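Cellobiose 2-epimerase (Spirochaeta thermophila DSM 6192, PDB 5ZIG) probably catalyses the reversible epimerisation of cellobiose to 4-O-beta-D-glucopyranosyl-D-mannose. Local coordinates at residues 28-33 and 61-66. Numbering follows the deposited sequence.
Sequences PFWLGQ and ARHLWT
Trp30 and His63 reach each other with matching first torsions, each CG lying beside its own backbone N and anti to the carbonyl carbon (chi1 -70° and -71°). In the last turn of helix 7-31 the CB of Trp30 points toward helix 57-73, and the imidazole of His63 meets its indole, the two side chains crossing at about a right angle. His63 CE1 sits over one indole face, off-centre toward the rim, 3.3 Å from Trp30 CE3; His63 NE2 lies 3.6 Å from Trp30 CZ3. The planes are inclined at 49°, an oblique aromatic contact with 4.5 Å between the imidazole and six-membered ring centroids. Over the opposite indole face stands Phe29 CD2, 3.8 Å above the plane, so both indole faces are contacted, one by Phe29 and the other by His63. One nitrogen of each ring is anchored outside the pair: Trp30 NE1 hydrogen-bonds to Glu359 OE2, and His63 ND1 and Ser383 OG are hydrogen-bonded, while Phe41 stacks on the imidazole. With an alanine here in place of Trp30, Phe29 and His63 would probably face each other across a gap, and Glu359 would lose its indole N-H partner. This buried aromatic pair joins helix 7-31 to helix 57-73 within the (alpha/alpha)6-barrel fold of the N-acylglucosamine 2-epimerase family.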
loop_
_atom_site.group_PDB
_atom_site.type_symbol
_atom_site.label_atom_id
_atom_site.label_comp_id
_atom_site.label_asym_id
_atom_site.label_seq_id
_atom_site.Cartn_x
_atom_site.Cartn_y
_atom_site.Cartn_z
ATOM N N PRO A 28 -11.769 13.980 -6.265
ATOM C CA PRO A 28 -11.862 15.438 -6.478
ATOM C C PRO A 28 -10.937 16.237 -5.581
ATOM O O PRO A 28 -10.453 17.293 -5.993
ATOM C CB PRO A 28 -13.338 15.750 -6.184
ATOM C CG PRO A 28 -14.047 14.468 -6.427
ATOM C CD PRO A 28 -13.098 13.386 -6.004
ATOM N N PHE A 29 -10.655 15.758 -4.374
ATOM C CA PHE A 29 -9.752 16.497 -3.512
ATOM C C PHE A 29 -8.336 16.464 -4.072
ATOM O O PHE A 29 -7.658 17.493 -4.118
ATOM C CB PHE A 29 -9.808 15.925 -2.098
ATOM C CG PHE A 29 -8.746 16.446 -1.171
ATOM C CD1 PHE A 29 -9.034 17.481 -0.278
ATOM C CD2 PHE A 29 -7.493 15.863 -1.130
ATOM C CE1 PHE A 29 -8.078 17.936 0.617
ATOM C CE2 PHE A 29 -6.520 16.330 -0.255
ATOM C CZ PHE A 29 -6.829 17.370 0.624
ATOM N N TRP A 30 -7.881 15.298 -4.539
ATOM C CA TRP A 30 -6.510 15.216 -5.034
ATOM C C TRP A 30 -6.368 15.904 -6.383
ATOM O O TRP A 30 -5.338 16.532 -6.645
ATOM C CB TRP A 30 -6.058 13.760 -5.089
ATOM C CG TRP A 30 -5.877 13.227 -3.722
ATOM C CD1 TRP A 30 -6.657 12.296 -3.089
ATOM C CD2 TRP A 30 -4.867 13.617 -2.779
ATOM N NE1 TRP A 30 -6.183 12.075 -1.816
ATOM C CE2 TRP A 30 -5.078 12.866 -1.607
ATOM C CE3 TRP A 30 -3.789 14.516 -2.821
ATOM C CZ2 TRP A 30 -4.260 13.000 -0.473
ATOM C CZ3 TRP A 30 -2.971 14.634 -1.701
ATOM C CH2 TRP A 30 -3.212 13.881 -0.549
ATOM N N LEU A 31 -7.402 15.827 -7.224
ATOM C CA LEU A 31 -7.382 16.518 -8.507
ATOM C C LEU A 31 -7.112 17.996 -8.331
ATOM O O LEU A 31 -6.500 18.620 -9.204
ATOM C CB LEU A 31 -8.709 16.339 -9.246
ATOM C CG LEU A 31 -8.861 15.124 -10.158
ATOM C CD1 LEU A 31 -10.245 15.115 -10.816
ATOM C CD2 LEU A 31 -7.772 15.110 -11.187
ATOM N N GLY A 32 -7.575 18.575 -7.219
ATOM C CA GLY A 32 -7.318 19.965 -6.922
ATOM C C GLY A 32 -5.992 20.252 -6.252
ATOM O O GLY A 32 -5.815 21.357 -5.736
ATOM N N GLN A 33 -5.052 19.302 -6.233
ATOM C CA GLN A 33 -3.774 19.479 -5.543
ATOM C C GLN A 33 -2.576 19.285 -6.472
ATOM O O GLN A 33 -1.483 18.965 -6.002
ATOM C CB GLN A 33 -3.649 18.524 -4.355
ATOM C CG GLN A 33 -4.820 18.537 -3.408
ATOM C CD GLN A 33 -4.727 19.645 -2.408
ATOM O OE1 GLN A 33 -3.886 20.536 -2.529
ATOM N NE2 GLN A 33 -5.580 19.599 -1.399
ATOM N N ALA A 61 4.366 8.532 -6.760
ATOM C CA ALA A 61 4.033 7.260 -7.395
ATOM C C ALA A 61 2.648 6.771 -6.972
ATOM O O ALA A 61 1.914 6.187 -7.781
ATOM C CB ALA A 61 5.096 6.216 -7.064
ATOM N N ARG A 62 2.271 7.004 -5.714
ATOM C CA ARG A 62 0.918 6.660 -5.269
ATOM C C ARG A 62 -0.139 7.417 -6.069
ATOM O O ARG A 62 -1.141 6.826 -6.492
ATOM C CB ARG A 62 0.775 6.924 -3.774
ATOM C CG ARG A 62 1.475 5.852 -2.938
ATOM C CD ARG A 62 1.352 6.091 -1.454
ATOM N NE ARG A 62 2.013 5.043 -0.675
ATOM C CZ ARG A 62 2.038 5.012 0.659
ATOM N NH1 ARG A 62 1.417 5.953 1.362
ATOM N NH2 ARG A 62 2.651 4.023 1.293
ATOM N N HIS A 63 0.082 8.715 -6.320
ATOM C CA HIS A 63 -0.865 9.467 -7.139
ATOM C C HIS A 63 -0.886 8.958 -8.572
ATOM O O HIS A 63 -1.957 8.878 -9.190
ATOM C CB HIS A 63 -0.539 10.959 -7.100
ATOM C CG HIS A 63 -0.848 11.605 -5.784
ATOM N ND1 HIS A 63 -1.997 11.331 -5.068
ATOM C CD2 HIS A 63 -0.139 12.485 -5.035
ATOM C CE1 HIS A 63 -1.989 12.032 -3.943
ATOM N NE2 HIS A 63 -0.878 12.749 -3.907
ATOM N N LEU A 64 0.286 8.609 -9.123
ATOM C CA LEU A 64 0.305 7.978 -10.440
ATOM C C LEU A 64 -0.526 6.696 -10.452
ATOM O O LEU A 64 -1.334 6.478 -11.363
ATOM C CB LEU A 64 1.738 7.678 -10.880
ATOM C CG LEU A 64 1.747 7.016 -12.279
ATOM C CD1 LEU A 64 0.970 7.864 -13.290
ATOM C CD2 LEU A 64 3.161 6.680 -12.829
ATOM N N TRP A 65 -0.317 5.821 -9.461
ATOM C CA TRP A 65 -1.083 4.579 -9.408
ATOM C C TRP A 65 -2.569 4.882 -9.259
ATOM O O TRP A 65 -3.397 4.341 -9.995
ATOM C CB TRP A 65 -0.592 3.675 -8.268
ATOM C CG TRP A 65 -1.324 2.323 -8.194
ATOM C CD1 TRP A 65 -0.938 1.143 -8.779
ATOM C CD2 TRP A 65 -2.545 2.035 -7.485
ATOM N NE1 TRP A 65 -1.838 0.150 -8.481
ATOM C CE2 TRP A 65 -2.831 0.669 -7.685
ATOM C CE3 TRP A 65 -3.409 2.797 -6.687
ATOM C CZ2 TRP A 65 -3.962 0.052 -7.142
ATOM C CZ3 TRP A 65 -4.540 2.173 -6.143
ATOM C CH2 TRP A 65 -4.793 0.819 -6.367
ATOM N N THR A 66 -2.915 5.803 -8.358
ATOM C CA THR A 66 -4.326 6.074 -8.097
ATOM C C THR A 66 -5.051 6.530 -9.362
ATOM O O THR A 66 -6.105 5.986 -9.710
ATOM C CB THR A 66 -4.464 7.107 -6.979
ATOM O OG1 THR A 66 -4.165 6.488 -5.720
ATOM C CG2 THR A 66 -5.884 7.685 -6.935
#